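Local coordinates for protein cell death-related nuclease 4 (Caenorhabditis elegans, PDB 5DK5) that digests RNA and DNA from the 3' end as a metal-dependent DEDDh-family exonuclease and takes part in apoptotic DNA degradation, at residues 243-248 / 297-302; 149-154 / 174-179. All coordinates share one frame; numbering follows the deposited sequence.

In the fold
From the N terminus, the chain lays down most of the exonuclease domain, of the RNase H-like clan, before contact 2 forms. There, strand 147-150 of the mixed sheet runs directly into helix 151-161, and helix 172-179 folds back on that junction, closing a short loop of 19 residues. The chain then passes through helix 191-207 and strand 216-219 to helix 239-249. Contact 1 closes a second, longer and mostly irregular loop of 48 residues by bringing the C-terminal helix 300-305 against helix 239-249. The two loops neither nest nor cross: they follow in series, with centres 28 Å apart, contact 2 tying a strand-helix junction to helix 172-179 and contact 1 tying two helices.

Contact 1 of 2, residues 243-248 / 297-302; sequences GKIFER and DPIHFA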
ATOM      1  N   GLY B 243       4.748  14.012  13.738  1.00 33.36           N
ATOM      2  CA  GLY B 243       3.875  14.170  14.887  1.00 34.36           C
ATOM      3  C   GLY B 243       3.316  15.575  14.979  1.00 34.64           C
ATOM      4  O   GLY B 243       2.143  15.765  15.295  1.00 32.56           O
ATOM      5  N   LYS B 244       4.161  16.562  14.695  1.00 35.64           N
ATOM      6  CA  LYS B 244       3.750  17.960  14.725  1.00 36.66           C
ATOM      7  C   LYS B 244       2.654  18.218  13.697  1.00 35.31           C
ATOM      8  O   LYS B 244       1.708  18.958  13.963  1.00 34.31           O
ATOM      9  CB  LYS B 244       4.944  18.879  14.466  1.00 40.24           C
ATOM     10  CG  LYS B 244       6.086  18.711  15.457  1.00 45.12           C
ATOM     11  CD  LYS B 244       5.687  19.152  16.857  1.00 49.65           C
ATOM     12  CE  LYS B 244       6.843  19.013  17.833  1.00 53.33           C
ATOM     13  NZ  LYS B 244       6.450  19.378  19.224  1.00 56.59           N
ATOM     14  N   ILE B 245       2.791  17.604  12.524  1.00 34.62           N
ATOM     15  CA  ILE B 245       1.778  17.705  11.478  1.00 33.69           C
ATOM     16  C   ILE B 245       0.473  17.058  11.926  1.00 30.06           C
ATOM     17  O   ILE B 245      -0.598  17.646  11.785  1.00 28.66           O
ATOM     18  CB  ILE B 245       2.248  17.034  10.167  1.00 27.08           C
ATOM     19  CG1 ILE B 245       3.414  17.811   9.545  1.00 30.27           C
ATOM     20  CG2 ILE B 245       1.095  16.907   9.173  1.00 26.35           C
ATOM     21  CD1 ILE B 245       3.050  19.184   8.997  1.00 31.26           C
ATOM     22  N   PHE B 246       0.572  15.837  12.445  1.00 25.00           N
ATOM     23  CA  PHE B 246      -0.588  15.107  12.948  1.00 31.66           C
ATOM     24  C   PHE B 246      -1.375  15.931  13.966  1.00 29.93           C
ATOM     25  O   PHE B 246      -2.605  15.904  13.983  1.00 27.64           O
ATOM     26  CB  PHE B 246      -0.153  13.787  13.596  1.00 36.91           C
ATOM     27  CG  PHE B 246       0.598  12.863  12.674  1.00 39.37           C
ATOM     28  CD1 PHE B 246       0.445  12.942  11.301  1.00 39.18           C
ATOM     29  CD2 PHE B 246       1.460  11.906  13.190  1.00 39.31           C
ATOM     30  CE1 PHE B 246       1.134  12.089  10.460  1.00 37.74           C
ATOM     31  CE2 PHE B 246       2.152  11.051  12.355  1.00 38.64           C
ATOM     32  CZ  PHE B 246       1.988  11.143  10.988  1.00 37.86           C
ATOM     33  N   GLU B 247      -0.653  16.662  14.810  1.00 26.32           N
ATOM     34  CA  GLU B 247      -1.269  17.431  15.889  1.00 36.36           C
ATOM     35  C   GLU B 247      -2.194  18.522  15.363  1.00 34.81           C
ATOM     36  O   GLU B 247      -3.227  18.815  15.966  1.00 34.90           O
ATOM     37  CB  GLU B 247      -0.192  18.057  16.779  1.00 39.25           C
ATOM     38  CG  GLU B 247       0.474  17.079  17.740  1.00 40.99           C
ATOM     39  CD  GLU B 247       1.711  17.654  18.411  1.00 41.49           C
ATOM     40  OE1 GLU B 247       2.092  18.800  18.090  1.00 40.92           O
ATOM     41  OE2 GLU B 247       2.301  16.957  19.262  1.00 40.24           O
ATOM     42  N   ARG B 248      -1.819  19.121  14.238  1.00 31.84           N
ATOM     43  CA  ARG B 248      -2.595  20.211  13.659  1.00 32.18           C
ATOM     44  C   ARG B 248      -3.734  19.679  12.795  1.00 30.13           C
ATOM     45  O   ARG B 248      -4.823  20.251  12.770  1.00 29.94           O
ATOM     46  CB  ARG B 248      -1.691  21.129  12.832  1.00 33.59           C
ATOM     47  CG  ARG B 248      -0.445  21.616  13.568  1.00 34.59           C
ATOM     48  CD  ARG B 248      -0.765  22.178  14.949  1.00 35.62           C
ATOM     49  NE  ARG B 248       0.401  22.812  15.569  1.00 36.74           N
ATOM     50  CZ  ARG B 248       0.720  24.100  15.458  1.00 33.53           C
ATOM     51  NH1 ARG B 248      -0.032  24.930  14.744  1.00 38.05           N
ATOM     52  NH2 ARG B 248       1.804  24.564  16.066  1.00 37.18           N
ATOM     53  N   ASP B 297       2.839  20.508  -2.707  1.00 42.92           N
ATOM     54  CA  ASP B 297       3.272  19.627  -1.628  1.00 40.69           C
ATOM     55  C   ASP B 297       2.092  19.300  -0.710  1.00 37.43           C
ATOM     56  O   ASP B 297       2.051  19.744   0.437  1.00 35.77           O
ATOM     57  CB  ASP B 297       4.411  20.272  -0.833  1.00 42.41           C
ATOM     58  CG  ASP B 297       5.043  19.317   0.164  1.00 47.22           C
ATOM     59  OD1 ASP B 297       5.047  18.095  -0.091  1.00 49.59           O
ATOM     60  OD2 ASP B 297       5.542  19.792   1.205  1.00 50.09           O
ATOM     61  N   PRO B 298       1.121  18.523  -1.217  1.00 36.29           N
ATOM     62  CA  PRO B 298      -0.085  18.219  -0.440  1.00 33.63           C
ATOM     63  C   PRO B 298       0.157  17.192   0.663  1.00 30.05           C
ATOM     64  O   PRO B 298       1.018  16.324   0.519  1.00 26.43           O
ATOM     65  CB  PRO B 298      -1.053  17.649  -1.491  1.00 31.94           C
ATOM     66  CG  PRO B 298      -0.381  17.834  -2.823  1.00 31.99           C
ATOM     67  CD  PRO B 298       1.076  17.898  -2.547  1.00 33.73           C
ATOM     68  N   ILE B 299      -0.604  17.298   1.748  1.00 31.41           N
ATOM     69  CA  ILE B 299      -0.578  16.301   2.813  1.00 30.32           C
ATOM     70  C   ILE B 299      -1.497  15.148   2.427  1.00 26.55           C
ATOM     71  O   ILE B 299      -2.719  15.259   2.532  1.00 27.35           O
ATOM     72  CB  ILE B 299      -1.028  16.887   4.166  1.00 31.24           C
ATOM     73  CG1 ILE B 299      -0.307  18.208   4.459  1.00 34.24           C
ATOM     74  CG2 ILE B 299      -0.791  15.885   5.284  1.00 31.01           C
ATOM     75  CD1 ILE B 299       1.194  18.080   4.624  1.00 36.87           C
ATOM     76  N   HIS B 300      -0.909  14.043   1.983  1.00 22.21           N
ATOM     77  CA  HIS B 300      -1.682  12.931   1.437  1.00 21.31           C
ATOM     78  C   HIS B 300      -2.693  12.364   2.434  1.00 22.28           C
ATOM     79  O   HIS B 300      -3.862  12.176   2.095  1.00 18.58           O
ATOM     80  CB  HIS B 300      -0.746  11.814   0.963  1.00 19.58           C
ATOM     81  CG  HIS B 300      -1.448  10.535   0.635  1.00 19.52           C
ATOM     82  ND1 HIS B 300      -2.369  10.427  -0.386  1.00 20.16           N
ATOM     83  CD2 HIS B 300      -1.368   9.304   1.197  1.00 18.51           C
ATOM     84  CE1 HIS B 300      -2.821   9.188  -0.441  1.00 17.61           C
ATOM     85  NE2 HIS B 300      -2.231   8.486   0.508  1.00 16.97           N
ATOM     86  N   PHE B 301      -2.250  12.097   3.659  1.00 21.03           N
ATOM     87  CA  PHE B 301      -3.109  11.438   4.639  1.00 20.54           C
ATOM     88  C   PHE B 301      -4.258  12.346   5.066  1.00 20.75           C
ATOM     89  O   PHE B 301      -5.321  11.869   5.459  1.00 20.90           O
ATOM     90  CB  PHE B 301      -2.297  10.991   5.863  1.00 19.23           C
ATOM     91  CG  PHE B 301      -2.041  12.081   6.872  1.00 25.81           C
ATOM     92  CD1 PHE B 301      -2.981  12.379   7.849  1.00 28.01           C
ATOM     93  CD2 PHE B 301      -0.851  12.786   6.863  1.00 20.68           C
ATOM     94  CE1 PHE B 301      -2.745  13.373   8.780  1.00 29.53           C
ATOM     95  CE2 PHE B 301      -0.609  13.779   7.794  1.00 25.51           C
ATOM     96  CZ  PHE B 301      -1.558  14.072   8.754  1.00 28.36           C
ATOM     97  N   ALA B 302      -4.041  13.654   4.996  1.00 22.87           N
ATOM     98  CA  ALA B 302      -5.096  14.612   5.297  1.00 24.29           C
ATOM     99  C   ALA B 302      -6.087  14.665   4.140  1.00 24.53           C
ATOM    100  O   ALA B 302      -7.302  14.685   4.343  1.00 25.41           O
ATOM    101  CB  ALA B 302      -4.511  15.987   5.562  1.00 21.66           C
TER
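Phe246 and Phe301 meet as an offset edge-to-face pair, their planes 81° apart and their centroids separated by 5.2 Å. Phe246 turns the CD1-CE1 side of its ring toward the face of Phe301, so that weakly positive ring hydrogens probably approach pi electrons; the closest approach is Phe246 CD1 to Phe301 CZ, 3.4 Å. Phe246 CE1 also comes within 3.6 Å of Phe301 CE2, so two atoms of each ring share the contact. Phe301 reaches this place with CG between its backbone N and carbonyl carbon (chi1 82°), a placement that carries the ring across to helix 239-249.

Ile245 meets the same ring from another side: its CG2 methyl lies in the plane of the Phe301 ring, at the edge, 3.8 Å from CE2. That methyl stands anti to the backbone N of Ile245 and also comes within 4.4 Å of Ile299 CG2, a looser touch between two branched side chains. All four residues are buried, which suits purely apolar groups whose contact depends on shape.

Ile299 is the N-cap residue of helix 300-305, and Asp36 receives the backbone N-H groups of His300 and Phe301 that follow it. Leu229 and Trp235 extend the apolar packing from nearby loops, while helix 124-136 meets Phe246 through Trp127 and Arg128 and binds Phe301 O through the hydroxyl of Tyr132, flanking both helices.

Contact 2 of 2, residues 149-154 / 174-179; sequences INLYKI and GKMNEY. With IPA (isopropyl alcohol), chain L.
An N-capped strand-to-helix junction in the RNase H-like exonuclease fold meets helix 172-179 here, with Met176 about 10 Å from the bound magnesium ion, measured between side chain and metal. Met176 sends its thioether toward the first turn of helix 151-161, where SD lies 4.2 Å from Tyr152 CA and 4.4 Å from Leu151 CD2. A flexible, unbranched methionine fits well against such an uneven surface of backbone and branched side chain, and Leu151 continues the apolar packing onto Ile198 and Leu202 of helix 191-207.

Tyr152 holds CG anti to its own N (chi1 -175°), which carries the ring out toward helix 172-179. Lys175, extended beyond CG, crosses it obliquely and brings CD near the ring plane, 3.6 Å from Tyr152 OH; the long aliphatic chain can lie against the phenol, with Lys175 NZ 3.7 Å from the same OH, and the residue stays partly exposed.

Asn150 caps the helix: OD1 accepts from Lys153 N at 3.3 Å, with the donor well above the carbonyl plane, and more weakly from Tyr152 N. An alanine at Asn150 would lose this acceptor and probably leave the first-turn N-H groups without their side-chain cap. On the amide's other branch, ND2 is shared between Glu216 and an isopropyl alcohol, probably from the crystallisation liquor, whose O2 accepts from Asn150 ND2 at 3.3 Å with an N-H...O angle of 158°.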
ATOM      1  N   ILE B 149      -5.310   6.221  30.019  1.00 31.34           N
ATOM      2  CA  ILE B 149      -4.107   6.151  30.835  1.00 33.34           C
ATOM      3  C   ILE B 149      -2.877   5.906  29.973  1.00 33.15           C
ATOM      4  O   ILE B 149      -2.701   4.822  29.417  1.00 33.19           O
ATOM      5  CB  ILE B 149      -4.219   5.037  31.894  1.00 36.44           C
ATOM      6  CG1 ILE B 149      -5.480   5.254  32.740  1.00 38.19           C
ATOM      7  CG2 ILE B 149      -2.957   4.996  32.760  1.00 39.34           C
ATOM      8  CD1 ILE B 149      -5.674   4.263  33.869  1.00 33.90           C
ATOM      9  N   ASN B 150      -2.033   6.925  29.859  1.00 34.49           N
ATOM     10  CA  ASN B 150      -0.739   6.782  29.208  1.00 35.17           C
ATOM     11  C   ASN B 150       0.242   6.184  30.208  1.00 37.69           C
ATOM     12  O   ASN B 150       0.751   6.882  31.085  1.00 34.03           O
ATOM     13  CB  ASN B 150      -0.243   8.132  28.691  1.00 34.63           C
ATOM     14  CG  ASN B 150       0.992   8.011  27.819  1.00 33.64           C
ATOM     15  OD1 ASN B 150       1.810   7.107  27.991  1.00 35.41           O
ATOM     16  ND2 ASN B 150       1.133   8.929  26.873  1.00 31.20           N
ATOM     17  N   LEU B 151       0.497   4.886  30.079  1.00 38.60           N
ATOM     18  CA  LEU B 151       1.278   4.166  31.077  1.00 40.71           C
ATOM     19  C   LEU B 151       2.735   4.615  31.094  1.00 41.67           C
ATOM     20  O   LEU B 151       3.387   4.583  32.138  1.00 41.48           O
ATOM     21  CB  LEU B 151       1.206   2.659  30.825  1.00 39.61           C
ATOM     22  CG  LEU B 151       1.687   1.777  31.981  1.00 39.46           C
ATOM     23  CD1 LEU B 151       0.763   1.907  33.179  1.00 39.96           C
ATOM     24  CD2 LEU B 151       1.784   0.327  31.546  1.00 39.96           C
ATOM     25  N   TYR B 152       3.245   5.031  29.939  1.00 39.58           N
ATOM     26  CA  TYR B 152       4.635   5.460  29.836  1.00 42.58           C
ATOM     27  C   TYR B 152       4.839   6.785  30.555  1.00 42.70           C
ATOM     28  O   TYR B 152       5.920   7.066  31.074  1.00 40.03           O
ATOM     29  CB  TYR B 152       5.059   5.593  28.374  1.00 43.54           C
ATOM     30  CG  TYR B 152       6.527   5.908  28.205  1.00 47.90           C
ATOM     31  CD1 TYR B 152       7.484   4.911  28.316  1.00 50.98           C
ATOM     32  CD2 TYR B 152       6.956   7.202  27.940  1.00 50.98           C
ATOM     33  CE1 TYR B 152       8.827   5.190  28.167  1.00 54.58           C
ATOM     34  CE2 TYR B 152       8.300   7.491  27.787  1.00 54.38           C
ATOM     35  CZ  TYR B 152       9.230   6.481  27.901  1.00 56.02           C
ATOM     36  OH  TYR B 152      10.569   6.761  27.751  1.00 58.14           O
ATOM     37  N   LYS B 153       3.793   7.601  30.572  1.00 52.89           N
ATOM     38  CA  LYS B 153       3.838   8.877  31.267  1.00 55.45           C
ATOM     39  C   LYS B 153       3.932   8.659  32.775  1.00 60.45           C
ATOM     40  O   LYS B 153       4.631   9.391  33.475  1.00 61.74           O
ATOM     41  CB  LYS B 153       2.606   9.709  30.928  1.00 57.24           C
ATOM     42  CG  LYS B 153       2.583  11.076  31.579  1.00 61.14           C
ATOM     43  CD  LYS B 153       1.326  11.828  31.186  1.00 62.12           C
ATOM     44  CE  LYS B 153       1.233  13.168  31.889  1.00 64.73           C
ATOM     45  NZ  LYS B 153      -0.042  13.845  31.563  1.00 65.39           N
ATOM     46  N   ILE B 154       3.224   7.650  33.269  1.00 40.91           N
ATOM     47  CA  ILE B 154       3.293   7.288  34.680  1.00 45.69           C
ATOM     48  C   ILE B 154       4.663   6.698  34.980  1.00 46.78           C
ATOM     49  O   ILE B 154       5.250   6.956  36.031  1.00 50.33           O
ATOM     50  CB  ILE B 154       2.193   6.277  35.063  1.00 47.67           C
ATOM     51  CG1 ILE B 154       0.817   6.834  34.691  1.00 45.50           C
ATOM     52  CG2 ILE B 154       2.264   5.947  36.558  1.00 52.35           C
ATOM     53  CD1 ILE B 154      -0.321   5.877  34.931  1.00 44.67           C
ATOM     54  N   GLY B 174       9.735  -1.727  25.735  1.00 40.57           N
ATOM     55  CA  GLY B 174      11.073  -2.254  25.928  1.00 41.91           C
ATOM     56  C   GLY B 174      11.786  -1.614  27.105  1.00 41.78           C
ATOM     57  O   GLY B 174      12.467  -2.295  27.871  1.00 42.50           O
ATOM     58  N   LYS B 175      11.633  -0.301  27.245  1.00 53.13           N
ATOM     59  CA  LYS B 175      12.243   0.432  28.350  1.00 53.54           C
ATOM     60  C   LYS B 175      11.631   0.025  29.685  1.00 54.24           C
ATOM     61  O   LYS B 175      12.345  -0.215  30.658  1.00 55.12           O
ATOM     62  CB  LYS B 175      12.085   1.939  28.146  1.00 53.72           C
ATOM     63  CG  LYS B 175      13.061   2.534  27.147  1.00 56.02           C
ATOM     64  CD  LYS B 175      12.774   4.005  26.902  1.00 57.56           C
ATOM     65  CE  LYS B 175      13.739   4.597  25.889  1.00 60.22           C
ATOM     66  NZ  LYS B 175      13.471   6.040  25.645  1.00 63.09           N
ATOM     67  N   MET B 176      10.306  -0.049  29.721  1.00 47.48           N
ATOM     68  CA  MET B 176       9.590  -0.391  30.942  1.00 47.84           C
ATOM     69  C   MET B 176       9.910  -1.812  31.397  1.00 52.09           C
ATOM     70  O   MET B 176      10.066  -2.064  32.590  1.00 55.38           O
ATOM     71  CB  MET B 176       8.084  -0.222  30.736  1.00 44.03           C
ATOM     72  CG  MET B 176       7.656   1.231  30.617  1.00 43.22           C
ATOM     73  SD  MET B 176       5.871   1.472  30.520  1.00 46.38           S
ATOM     74  CE  MET B 176       5.514   0.779  28.908  1.00 33.88           C
ATOM     75  N   ASN B 177      10.017  -2.738  30.451  1.00 43.72           N
ATOM     76  CA  ASN B 177      10.377  -4.112  30.781  1.00 49.12           C
ATOM     77  C   ASN B 177      11.810  -4.211  31.297  1.00 52.48           C
ATOM     78  O   ASN B 177      12.111  -5.033  32.163  1.00 54.98           O
ATOM     79  CB  ASN B 177      10.205  -5.026  29.564  1.00 48.01           C
ATOM     80  CG  ASN B 177       8.799  -5.598  29.446  1.00 45.10           C
ATOM     81  OD1 ASN B 177       8.053  -5.665  30.421  1.00 43.82           O
ATOM     82  ND2 ASN B 177       8.441  -6.028  28.242  1.00 43.20           N
ATOM     83  N   GLU B 178      12.693  -3.373  30.763  1.00 67.94           N
ATOM     84  CA  GLU B 178      14.091  -3.379  31.174  1.00 66.87           C
ATOM     85  C   GLU B 178      14.256  -2.754  32.557  1.00 67.03           C
ATOM     86  O   GLU B 178      15.115  -3.167  33.336  1.00 67.25           O
ATOM     87  CB  GLU B 178      14.954  -2.632  30.156  1.00 66.85           C
ATOM     88  CG  GLU B 178      16.452  -2.709  30.434  1.00 69.96           C
ATOM     89  CD  GLU B 178      17.278  -2.017  29.367  1.00 70.87           C
ATOM     90  OE1 GLU B 178      16.684  -1.391  28.464  1.00 69.61           O
ATOM     91  OE2 GLU B 178      18.524  -2.100  29.430  1.00 72.64           O
ATOM     92  N   TYR B 179      13.426  -1.760  32.857  1.00 64.26           N
ATOM     93  CA  TYR B 179      13.507  -1.053  34.129  1.00 66.52           C
ATOM     94  C   TYR B 179      13.126  -1.959  35.294  1.00 70.09           C
ATOM     95  O   TYR B 179      13.823  -2.010  36.308  1.00 73.73           O
ATOM     96  CB  TYR B 179      12.602   0.181  34.111  1.00 66.29           C
ATOM     97  CG  TYR B 179      12.705   1.035  35.354  1.00 70.34           C
ATOM     98  CD1 TYR B 179      13.632   2.064  35.437  1.00 72.90           C
ATOM     99  CD2 TYR B 179      11.873   0.813  36.443  1.00 71.94           C
ATOM    100  CE1 TYR B 179      13.729   2.848  36.571  1.00 74.83           C
ATOM    101  CE2 TYR B 179      11.963   1.593  37.582  1.00 74.06           C
ATOM    102  CZ  TYR B 179      12.893   2.609  37.639  1.00 75.39           C
ATOM    103  OH  TYR B 179      12.987   3.387  38.769  1.00 77.02           O
TER
HETATM  104  C1  IPA L 304       5.097   9.477  25.926  1.00 74.48           C
HETATM  105  C2  IPA L 304       4.455   8.766  24.756  1.00 72.63           C
HETATM  106  C3  IPA L 304       5.386   8.792  23.563  1.00 72.57           C
HETATM  107  O2  IPA L 304       3.261   9.431  24.420  1.00 30.41           O